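Local coordinates for protein putative platelet activating factor (Streptococcus pneumoniae, PDB 2HSJ) that is of unknown function but probably hydrolyses ester bonds, as do other GDSL-like lipases and acylhydrolases of the SGNH clan, at residues 35-40 and 88-93; 84-89 and 120-125; 125-130 and 168-173. One frame throughout, in Å; residues are numbered along the deposited sequence.

In the fold
From the N terminus, the long helix 3-30 leads to strand 37-41, which opens contact 1. The chain then builds strand 60-64 on one side of that strand and returns on its other side as strand 88-92, closing the first loop. Contact 2 begins where contact 1 ends, sharing Lys88 and Ile89 with it. It closes after helix 104-121, at the turn that leads into strand 126-130. From there Thr125 passes the chain on to contact 3, which helix 150-164 and strand 170-173 complete. No contact encloses another. Together the three follow one parallel sheet, ordered 60-64, 37-41, 88-92, 126-130, 170-173, from an inner strand pair to an outermost strand.

Contact 1 of 3, residues 35-40 and 88-93; sequences PNILFI and KIFLLI
Lys88 meets Ile37 where strand 88-92 comes alongside strand 37-40 in the parallel sheet of an SGNH-hydrolase-like alpha/beta fold, and the pair illustrates how a buried parallel ladder is built. Lys88 N donates to Asn36 O at 3.3 Å, and Lys88 O accepts a hydrogen bond from Leu38 N. The lysine methylenes run beside Ile37, whose CD1 lies 3.6 Å from Lys88 CB. Farther out, Lys88 NZ donates to a water next to Asn36 OD1, but its main partner is the C-terminal carboxylate of Tyr214, while Asn36 OD1 is bonded to Lys58.

Ile89 gives its backbone to strand 126-130 and its side chain to the opposite face, where its CG2 packs 3.7 Å from Ile40 CD1 and Leu81 lies nearby. Phe90 turns back to this ladder, its N bonded to Leu38 O and its O to Ile40 N. Phe90 CD1 rests 3.6 Å from Ile37 CG2. In one of two modelled conformers of Phe39, Phe90 CB makes a CH-pi contact over the centre of that ring, while the rings themselves barely overlap; the second conformer makes this doubtful. At Leu91, a chi1 of -179° sets CG anti to the backbone N and carries CD1 to 3.5 Å from Ile40 O, with Leu73 of helix 70-75 touching the Leu91 side chain. The last rung is formed by Leu92 N, which donates to Ile40 O at 3.0 Å.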
loop_
_atom_site.group_PDB
_atom_site.type_symbol
_atom_site.label_atom_id
_atom_site.label_comp_id
_atom_site.label_asym_id
_atom_site.label_seq_id
_atom_site.Cartn_x
_atom_site.Cartn_y
_atom_site.Cartn_z
ATOM N N PRO D 35 -3.355 -6.717 -4.522
ATOM C CA PRO D 35 -3.576 -7.837 -3.619
ATOM C C PRO D 35 -2.309 -8.650 -3.411
ATOM O O PRO D 35 -1.690 -9.064 -4.376
ATOM C CB PRO D 35 -4.636 -8.693 -4.315
ATOM C CG PRO D 35 -4.853 -8.092 -5.653
ATOM C CD PRO D 35 -4.135 -6.808 -5.780
ATOM N N ASN D 36 -1.940 -8.856 -2.159
ATOM C CA ASN D 36 -0.888 -9.807 -1.842
ATOM C C ASN D 36 -1.482 -11.210 -1.761
ATOM O O ASN D 36 -0.860 -12.195 -2.187
ATOM C CB ASN D 36 -0.186 -9.400 -0.546
ATOM C CG ASN D 36 0.906 -10.376 -0.148
ATOM O OD1 ASN D 36 0.688 -11.241 0.713
ATOM N ND2 ASN D 36 2.090 -10.274 -0.803
ATOM N N ILE D 37 -2.699 -11.288 -1.209
ATOM C CA ILE D 37 -3.438 -12.534 -1.099
ATOM C C ILE D 37 -4.823 -12.251 -1.691
ATOM O O ILE D 37 -5.440 -11.208 -1.377
ATOM C CB ILE D 37 -3.602 -12.958 0.399
ATOM C CG1 ILE D 37 -2.255 -12.899 1.141
ATOM C CG2 ILE D 37 -4.365 -14.276 0.535
ATOM C CD1 ILE D 37 -1.283 -13.947 0.836
ATOM N N LEU D 38 -5.291 -13.145 -2.566
ATOM C CA LEU D 38 -6.690 -13.134 -2.979
ATOM C C LEU D 38 -7.408 -14.264 -2.263
ATOM O O LEU D 38 -6.951 -15.420 -2.343
ATOM C CB LEU D 38 -6.800 -13.353 -4.491
ATOM C CG LEU D 38 -6.379 -12.163 -5.359
ATOM C CD1 LEU D 38 -6.080 -12.599 -6.776
ATOM C CD2 LEU D 38 -7.462 -11.072 -5.434
ATOM N N PHE D 39 -8.509 -13.969 -1.565
ATOM C CA PHE D 39 -9.350 -15.023 -0.981
ATOM C C PHE D 39 -10.503 -15.237 -1.943
ATOM O O PHE D 39 -11.248 -14.302 -2.235
ATOM C CB PHE D 39 -9.897 -14.607 0.396
ATOM C CG PHE D 39 -9.118 -15.168 1.563
ATOM C CD1 PHE D 39 -7.827 -14.734 1.816
ATOM C CD2 PHE D 39 -9.686 -16.115 2.407
ATOM C CE1 PHE D 39 -7.100 -15.231 2.898
ATOM C CE2 PHE D 39 -8.953 -16.632 3.481
ATOM C CZ PHE D 39 -7.671 -16.187 3.719
ATOM N N ILE D 40 -10.606 -16.459 -2.459
ATOM C CA ILE D 40 -11.633 -16.806 -3.448
ATOM C C ILE D 40 -12.473 -17.956 -2.903
ATOM O O ILE D 40 -11.969 -18.889 -2.272
ATOM C CB ILE D 40 -10.965 -17.227 -4.811
ATOM C CG1 ILE D 40 -10.141 -16.055 -5.354
ATOM C CG2 ILE D 40 -11.998 -17.721 -5.820
ATOM C CD1 ILE D 40 -9.352 -16.448 -6.588
ATOM N N LYS D 88 -0.303 -15.302 -3.113
ATOM C CA LYS D 88 -1.076 -16.481 -2.782
ATOM C C LYS D 88 -2.528 -16.236 -3.079
ATOM O O LYS D 88 -3.037 -15.109 -2.952
ATOM C CB LYS D 88 -0.955 -16.837 -1.283
ATOM C CG LYS D 88 0.465 -17.111 -0.817
ATOM C CD LYS D 88 0.472 -17.398 0.661
ATOM C CE LYS D 88 1.863 -17.746 1.143
ATOM N NZ LYS D 88 2.735 -16.568 1.088
ATOM N N ILE D 89 -3.189 -17.318 -3.463
ATOM C CA ILE D 89 -4.643 -17.385 -3.568
ATOM C C ILE D 89 -5.114 -18.408 -2.560
ATOM O O ILE D 89 -4.639 -19.535 -2.565
ATOM C CB ILE D 89 -5.067 -17.849 -4.981
ATOM C CG1 ILE D 89 -4.738 -16.764 -6.008
ATOM C CG2 ILE D 89 -6.569 -18.223 -5.027
ATOM C CD1 ILE D 89 -4.631 -17.300 -7.463
ATOM N N PHE D 90 -6.015 -18.000 -1.670
ATOM C CA PHE D 90 -6.663 -18.942 -0.748
ATOM C C PHE D 90 -7.987 -19.308 -1.368
ATOM O O PHE D 90 -8.766 -18.423 -1.729
ATOM C CB PHE D 90 -6.892 -18.304 0.614
ATOM C CG PHE D 90 -5.687 -18.321 1.498
ATOM C CD1 PHE D 90 -4.465 -17.813 1.082
ATOM C CD2 PHE D 90 -5.778 -18.898 2.760
ATOM C CE1 PHE D 90 -3.367 -17.852 1.924
ATOM C CE2 PHE D 90 -4.686 -18.950 3.601
ATOM C CZ PHE D 90 -3.475 -18.428 3.187
ATOM N N LEU D 91 -8.250 -20.603 -1.481
ATOM C CA LEU D 91 -9.449 -21.087 -2.119
ATOM C C LEU D 91 -10.247 -21.949 -1.132
ATOM O O LEU D 91 -9.773 -22.987 -0.660
ATOM C CB LEU D 91 -9.054 -21.900 -3.347
ATOM C CG LEU D 91 -10.197 -22.469 -4.144
ATOM C CD1 LEU D 91 -11.181 -21.379 -4.546
ATOM C CD2 LEU D 91 -9.597 -23.194 -5.369
ATOM N N LEU D 92 -11.485 -21.520 -0.863
ATOM C CA LEU D 92 -12.389 -22.250 0.018
ATOM C C LEU D 92 -13.680 -22.434 -0.756
ATOM O O LEU D 92 -14.480 -21.498 -0.930
ATOM C CB LEU D 92 -12.679 -21.512 1.350
ATOM C CG LEU D 92 -13.670 -22.242 2.270
ATOM C CD1 LEU D 92 -13.219 -23.703 2.588
ATOM C CD2 LEU D 92 -13.806 -21.435 3.534
ATOM N N ILE D 93 -13.904 -23.657 -1.216
ATOM C CA ILE D 93 -15.068 -23.928 -2.036
ATOM C C ILE D 93 -15.347 -25.408 -2.028
ATOM O O ILE D 93 -14.429 -26.214 -1.821
ATOM C CB ILE D 93 -14.864 -23.375 -3.491
ATOM C CG1 ILE D 93 -16.217 -23.268 -4.230
ATOM C CG2 ILE D 93 -13.779 -24.177 -4.242
ATOM C CD1 ILE D 93 -16.178 -22.334 -5.390
HETATM O O HOH W 1 2.066 -13.479 1.073
#

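Contact 2 of 3, residues 84-89 and 120-125; sequences GAVDKI and RDYPLT. With GOL (glycerol), chain T.
A glycerol, probably from the crystallisation liquor, sits beside the direct Val86-Thr125 bond and bridges the two loops, from Val86 N to Leu124 N and Thr125 OG1. Glycerol O3 accepts a hydrogen bond from Val86 N at 2.9 Å and approaches the edge of the Tyr122 ring in its plane. Glycerol O1, at the other end of the molecule, accepts a hydrogen bond from Leu124 N at 2.9 Å and donates to Thr125 OG1.

The threonine hydroxyl is thus a relay: while accepting from the glycerol, Thr125 OG1 donates to Val86 O across a distance of 2.7 Å, reaching that oxygen 29° out of the carbonyl plane. With chi1 at -58°, OG1 stands beside its own backbone N, and CG2 is left to turn into the apolar side of the contact. There Thr125 CG2 lies 3.8 Å from Val86 CG1 and meets the end of Ile89 at about a right angle. Val86 CG2 makes a looser contact with Tyr122 CE1, at 4.1 Å. A second, aqueous bridge spans the pair near its other end, one water donating to both Asp87 O and Leu124 O. Asp87 OD1 forms a salt bridge with Lys58 of the second subunit, and Tyr214 of that subunit packs on Leu124, so this corner also borders a subunit interface.

Tyr122 to Thr125 form a type I turn, in which Thr125 N donates to Tyr122 O. It follows helix 104-121 and delivers the chain to its next strand, the last step of a classic beta-alpha-beta crossover from strand 88-92 to strand 126-130.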
loop_
_atom_site.group_PDB
_atom_site.type_symbol
_atom_site.label_atom_id
_atom_site.label_comp_id
_atom_site.label_asym_id
_atom_site.label_seq_id
_atom_site.Cartn_x
_atom_site.Cartn_y
_atom_site.Cartn_z
ATOM N N GLY D 84 -0.663 -7.323 -9.913
ATOM C CA GLY D 84 0.667 -7.525 -10.461
ATOM C C GLY D 84 1.642 -8.261 -9.561
ATOM O O GLY D 84 2.795 -8.496 -9.978
ATOM N N ALA D 85 1.215 -8.581 -8.331
ATOM C CA ALA D 85 2.128 -9.200 -7.354
ATOM C C ALA D 85 1.375 -10.104 -6.377
ATOM O O ALA D 85 1.460 -9.971 -5.147
ATOM C CB ALA D 85 2.875 -8.118 -6.602
ATOM N N VAL D 86 0.569 -10.992 -6.941
ATOM C CA VAL D 86 -0.223 -11.887 -6.098
ATOM C C VAL D 86 0.673 -13.019 -5.594
ATOM O O VAL D 86 1.153 -13.841 -6.372
ATOM C CB VAL D 86 -1.413 -12.489 -6.866
ATOM C CG1 VAL D 86 -2.253 -13.341 -5.895
ATOM C CG2 VAL D 86 -2.250 -11.361 -7.500
ATOM N N ASP D 87 0.919 -13.037 -4.296
ATOM C CA ASP D 87 1.733 -14.103 -3.711
ATOM C C ASP D 87 0.946 -15.404 -3.573
ATOM O O ASP D 87 1.477 -16.491 -3.851
ATOM C CB ASP D 87 2.258 -13.662 -2.331
ATOM C CG ASP D 87 3.509 -12.806 -2.425
ATOM O OD1 ASP D 87 3.951 -12.478 -3.568
ATOM O OD2 ASP D 87 4.079 -12.480 -1.350
ATOM N N LYS D 88 -0.303 -15.302 -3.113
ATOM C CA LYS D 88 -1.076 -16.481 -2.782
ATOM C C LYS D 88 -2.528 -16.236 -3.079
ATOM O O LYS D 88 -3.037 -15.109 -2.952
ATOM C CB LYS D 88 -0.955 -16.837 -1.283
ATOM C CG LYS D 88 0.465 -17.111 -0.817
ATOM C CD LYS D 88 0.472 -17.398 0.661
ATOM C CE LYS D 88 1.863 -17.746 1.143
ATOM N NZ LYS D 88 2.735 -16.568 1.088
ATOM N N ILE D 89 -3.189 -17.318 -3.463
ATOM C CA ILE D 89 -4.643 -17.385 -3.568
ATOM C C ILE D 89 -5.114 -18.408 -2.560
ATOM O O ILE D 89 -4.639 -19.535 -2.565
ATOM C CB ILE D 89 -5.067 -17.849 -4.981
ATOM C CG1 ILE D 89 -4.738 -16.764 -6.008
ATOM C CG2 ILE D 89 -6.569 -18.223 -5.027
ATOM C CD1 ILE D 89 -4.631 -17.300 -7.463
ATOM N N ARG D 120 -1.157 -20.810 -15.610
ATOM C CA ARG D 120 -0.859 -20.176 -16.869
ATOM C C ARG D 120 -0.738 -18.676 -16.676
ATOM O O ARG D 120 0.204 -18.072 -17.165
ATOM C CB ARG D 120 -1.951 -20.488 -17.900
ATOM C CG ARG D 120 -1.883 -21.880 -18.481
ATOM C CD ARG D 120 -3.228 -22.252 -19.113
ATOM N NE ARG D 120 -3.514 -21.449 -20.302
ATOM C CZ ARG D 120 -4.555 -21.649 -21.107
ATOM N NH1 ARG D 120 -5.423 -22.633 -20.860
ATOM N NH2 ARG D 120 -4.733 -20.860 -22.162
ATOM N N ASP D 121 -1.683 -18.072 -15.956
ATOM C CA ASP D 121 -1.726 -16.615 -15.853
ATOM C C ASP D 121 -0.967 -16.023 -14.656
ATOM O O ASP D 121 -0.578 -14.843 -14.685
ATOM C CB ASP D 121 -3.183 -16.124 -15.826
ATOM C CG ASP D 121 -3.936 -16.404 -17.129
ATOM O OD1 ASP D 121 -3.290 -16.601 -18.196
ATOM O OD2 ASP D 121 -5.185 -16.434 -17.071
ATOM N N TYR D 122 -0.763 -16.825 -13.610
ATOM C CA TYR D 122 -0.101 -16.365 -12.388
ATOM C C TYR D 122 0.937 -17.409 -12.018
ATOM O O TYR D 122 0.800 -18.080 -10.999
ATOM C CB TYR D 122 -1.125 -16.155 -11.236
ATOM C CG TYR D 122 -2.096 -15.027 -11.545
ATOM C CD1 TYR D 122 -1.856 -13.728 -11.096
ATOM C CD2 TYR D 122 -3.233 -15.254 -12.323
ATOM C CE1 TYR D 122 -2.736 -12.689 -11.401
ATOM C CE2 TYR D 122 -4.101 -14.228 -12.662
ATOM C CZ TYR D 122 -3.856 -12.945 -12.196
ATOM O OH TYR D 122 -4.721 -11.923 -12.521
ATOM N N PRO D 123 1.997 -17.550 -12.840
ATOM C CA PRO D 123 2.875 -18.706 -12.630
ATOM C C PRO D 123 3.661 -18.766 -11.311
ATOM O O PRO D 123 4.043 -19.867 -10.899
ATOM C CB PRO D 123 3.833 -18.668 -13.831
ATOM C CG PRO D 123 3.763 -17.299 -14.355
ATOM C CD PRO D 123 2.439 -16.708 -13.970
ATOM N N LEU D 124 3.883 -17.619 -10.659
ATOM C CA LEU D 124 4.663 -17.608 -9.411
ATOM C C LEU D 124 3.759 -17.584 -8.182
ATOM O O LEU D 124 4.255 -17.523 -7.057
ATOM C CB LEU D 124 5.657 -16.434 -9.368
ATOM C CG LEU D 124 6.737 -16.428 -10.456
ATOM C CD1 LEU D 124 7.587 -15.157 -10.416
ATOM C CD2 LEU D 124 7.611 -17.637 -10.293
ATOM N N THR D 125 2.451 -17.640 -8.403
ATOM C CA THR D 125 1.496 -17.562 -7.301
ATOM C C THR D 125 1.212 -18.941 -6.727
ATOM O O THR D 125 1.030 -19.908 -7.476
ATOM C CB THR D 125 0.201 -16.898 -7.786
ATOM O OG1 THR D 125 0.522 -15.596 -8.298
ATOM C CG2 THR D 125 -0.849 -16.774 -6.667
HETATM C C1 GOL T . 3.543 -14.237 -10.707
HETATM O O1 GOL T . 2.463 -15.120 -10.516
HETATM C C2 GOL T . 3.021 -12.812 -10.667
HETATM O O2 GOL T . 2.184 -12.616 -11.789
HETATM C C3 GOL T . 2.261 -12.575 -9.366
HETATM O O3 GOL T . 1.040 -11.926 -9.637
HETATM O O HOH W 2 4.122 -17.183 -4.332
#

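Contact 3 of 3, residues 125-130 and 168-173; sequences TEIKLL and MQVEFV. With MG (magnesium ion), chain P.
Lys128 NZ is gripped by three partners. Glu171 OE1 forms a salt bridge to Lys128 NZ at 2.8 Å; a water accepts from NZ at the same distance; and Glu126 OE1 adds a weak bond to NZ at 3.5 Å. The lysine bends at chi2 (-62°), which folds its chain over toward the neighbouring strand, whereas the Glu171 chain is extended. The ammonium meets Glu171 OE1 on its anti side, 21° out of the carboxylate plane. Set between two acidic groups, NZ would probably remain charged, and its charge should ease the proximity of the two carboxylates. The water passes the grip on to the backbone by donating to Gln169 O, which also accepts a hydrogen bond from Ile127 N.

From that rung the parallel ladder continues: Glu171 N to Ile127 O, Leu129 N to Glu171 O, and Val173 N to Leu129 O. On the lysine's side of the sheet, Val173 CG2 presses to 3.6 Å from Lys128 CB, and Leu130 runs beside Val173, with Tyr212 nearby. On the other side, Leu129 CB packs against Val170 CG1 at 4.1 Å. Phe172, its CG anti to the backbone N (chi1 -179°), brings CD1 to 3.4 Å from Leu129 O. Helices 104-121 and 150-164 cover this face, with Tyr160 touching both Leu129 and Phe172.

Val170 O points away from the ladder and binds a magnesium ion at 2.3 Å, joined by Ala164 O, Tyr167 O and a water that donates to the carbonyl of selenomethionine Met168. The ion thus ties the end of helix 150-164 to the strand that follows it, within the beta-alpha-beta crossover that adds strand 170-173 as an outermost strand of the SGNH-type parallel sheet.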
loop_
_atom_site.group_PDB
_atom_site.type_symbol
_atom_site.label_atom_id
_atom_site.label_comp_id
_atom_site.label_asym_id
_atom_site.label_seq_id
_atom_site.Cartn_x
_atom_site.Cartn_y
_atom_site.Cartn_z
ATOM N N THR D 125 2.451 -17.640 -8.403
ATOM C CA THR D 125 1.496 -17.562 -7.301
ATOM C C THR D 125 1.212 -18.941 -6.727
ATOM O O THR D 125 1.030 -19.908 -7.476
ATOM C CB THR D 125 0.201 -16.898 -7.786
ATOM O OG1 THR D 125 0.522 -15.596 -8.298
ATOM C CG2 THR D 125 -0.849 -16.774 -6.667
ATOM N N GLU D 126 1.189 -19.028 -5.400
ATOM C CA GLU D 126 0.833 -20.256 -4.689
ATOM C C GLU D 126 -0.665 -20.339 -4.486
ATOM O O GLU D 126 -1.320 -19.302 -4.332
ATOM C CB GLU D 126 1.537 -20.298 -3.335
ATOM C CG GLU D 126 3.047 -20.508 -3.510
ATOM C CD GLU D 126 3.800 -20.423 -2.210
ATOM O OE1 GLU D 126 3.213 -20.019 -1.203
ATOM O OE2 GLU D 126 5.005 -20.770 -2.188
ATOM N N ILE D 127 -1.234 -21.554 -4.508
ATOM C CA ILE D 127 -2.637 -21.740 -4.170
ATOM C C ILE D 127 -2.692 -22.485 -2.862
ATOM O O ILE D 127 -2.036 -23.520 -2.706
ATOM C CB ILE D 127 -3.411 -22.509 -5.283
ATOM C CG1 ILE D 127 -3.536 -21.625 -6.532
ATOM C CG2 ILE D 127 -4.801 -22.961 -4.806
ATOM C CD1 ILE D 127 -4.044 -22.393 -7.783
ATOM N N LYS D 128 -3.432 -21.946 -1.905
ATOM C CA LYS D 128 -3.691 -22.646 -0.645
ATOM C C LYS D 128 -5.112 -23.172 -0.739
ATOM O O LYS D 128 -6.077 -22.397 -0.726
ATOM C CB LYS D 128 -3.506 -21.678 0.532
ATOM C CG LYS D 128 -2.151 -20.965 0.525
ATOM C CD LYS D 128 -1.017 -22.004 0.645
ATOM C CE LYS D 128 0.362 -21.368 0.591
ATOM N NZ LYS D 128 1.451 -22.419 0.599
ATOM N N LEU D 129 -5.232 -24.490 -0.882
ATOM C CA LEU D 129 -6.550 -25.103 -1.076
ATOM C C LEU D 129 -7.058 -25.575 0.292
ATOM O O LEU D 129 -6.544 -26.555 0.868
ATOM C CB LEU D 129 -6.446 -26.286 -2.051
ATOM C CG LEU D 129 -7.705 -27.120 -2.343
ATOM C CD1 LEU D 129 -8.838 -26.252 -2.973
ATOM C CD2 LEU D 129 -7.323 -28.306 -3.249
ATOM N N LEU D 130 -8.053 -24.859 0.808
ATOM C CA LEU D 130 -8.510 -25.142 2.157
ATOM C C LEU D 130 -9.358 -26.396 2.176
ATOM O O LEU D 130 -10.150 -26.647 1.267
ATOM C CB LEU D 130 -9.331 -23.966 2.720
ATOM C CG LEU D 130 -8.479 -22.901 3.410
ATOM C CD1 LEU D 130 -7.432 -22.232 2.491
ATOM C CD2 LEU D 130 -9.455 -21.876 3.999
HETATM N N MSE D 168 3.141 -28.632 -7.413
HETATM C CA MSE D 168 4.060 -28.050 -6.435
HETATM C C MSE D 168 3.536 -26.727 -5.854
HETATM O O MSE D 168 3.833 -26.387 -4.704
HETATM C CB MSE D 168 5.441 -27.790 -7.048
HETATM C CG MSE D 168 6.226 -29.061 -7.349
HETATM SE SE MSE D 168 6.501 -30.276 -5.794
HETATM C CE MSE D 168 7.416 -29.031 -4.559
ATOM N N GLN D 169 2.779 -25.985 -6.655
ATOM C CA GLN D 169 2.338 -24.667 -6.182
ATOM C C GLN D 169 1.075 -24.705 -5.321
ATOM O O GLN D 169 0.646 -23.651 -4.803
ATOM C CB GLN D 169 2.158 -23.725 -7.358
ATOM C CG GLN D 169 0.963 -24.046 -8.202
ATOM C CD GLN D 169 1.191 -25.120 -9.297
ATOM O OE1 GLN D 169 2.129 -25.955 -9.259
ATOM N NE2 GLN D 169 0.303 -25.098 -10.285
ATOM N N VAL D 170 0.484 -25.894 -5.171
ATOM C CA VAL D 170 -0.739 -26.057 -4.377
ATOM C C VAL D 170 -0.424 -26.732 -3.050
ATOM O O VAL D 170 0.207 -27.804 -3.021
ATOM C CB VAL D 170 -1.802 -26.868 -5.140
ATOM C CG1 VAL D 170 -3.114 -26.893 -4.345
ATOM C CG2 VAL D 170 -2.042 -26.250 -6.504
ATOM N N GLU D 171 -0.891 -26.110 -1.957
ATOM C CA GLU D 171 -0.765 -26.710 -0.628
ATOM C C GLU D 171 -2.163 -26.888 -0.086
ATOM O O GLU D 171 -2.942 -25.938 -0.056
ATOM C CB GLU D 171 0.062 -25.828 0.324
ATOM C CG GLU D 171 0.286 -26.521 1.665
ATOM C CD GLU D 171 1.098 -25.687 2.627
ATOM O OE1 GLU D 171 1.185 -24.457 2.439
ATOM O OE2 GLU D 171 1.654 -26.268 3.566
ATOM N N PHE D 172 -2.487 -28.104 0.336
ATOM C CA PHE D 172 -3.718 -28.344 1.069
ATOM C C PHE D 172 -3.587 -27.783 2.483
ATOM O O PHE D 172 -2.569 -27.983 3.158
ATOM C CB PHE D 172 -3.973 -29.842 1.135
ATOM C CG PHE D 172 -5.234 -30.200 1.851
ATOM C CD1 PHE D 172 -6.482 -29.905 1.315
ATOM C CD2 PHE D 172 -5.145 -30.875 3.064
ATOM C CE1 PHE D 172 -7.643 -30.271 2.022
ATOM C CE2 PHE D 172 -6.279 -31.226 3.766
ATOM C CZ PHE D 172 -7.523 -30.947 3.235
ATOM N N VAL D 173 -4.635 -27.086 2.924
ATOM C CA VAL D 173 -4.620 -26.419 4.221
ATOM C C VAL D 173 -5.671 -27.084 5.112
ATOM O O VAL D 173 -6.852 -26.835 4.966
ATOM C CB VAL D 173 -4.860 -24.872 4.108
ATOM C CG1 VAL D 173 -4.769 -24.220 5.491
ATOM C CG2 VAL D 173 -3.862 -24.215 3.128
HETATM MG MG MG P . 1.333 -29.630 -3.730
HETATM O O HOH W 3 1.301 -23.470 -2.003
HETATM O O HOH W 4 3.469 -28.448 -2.902
#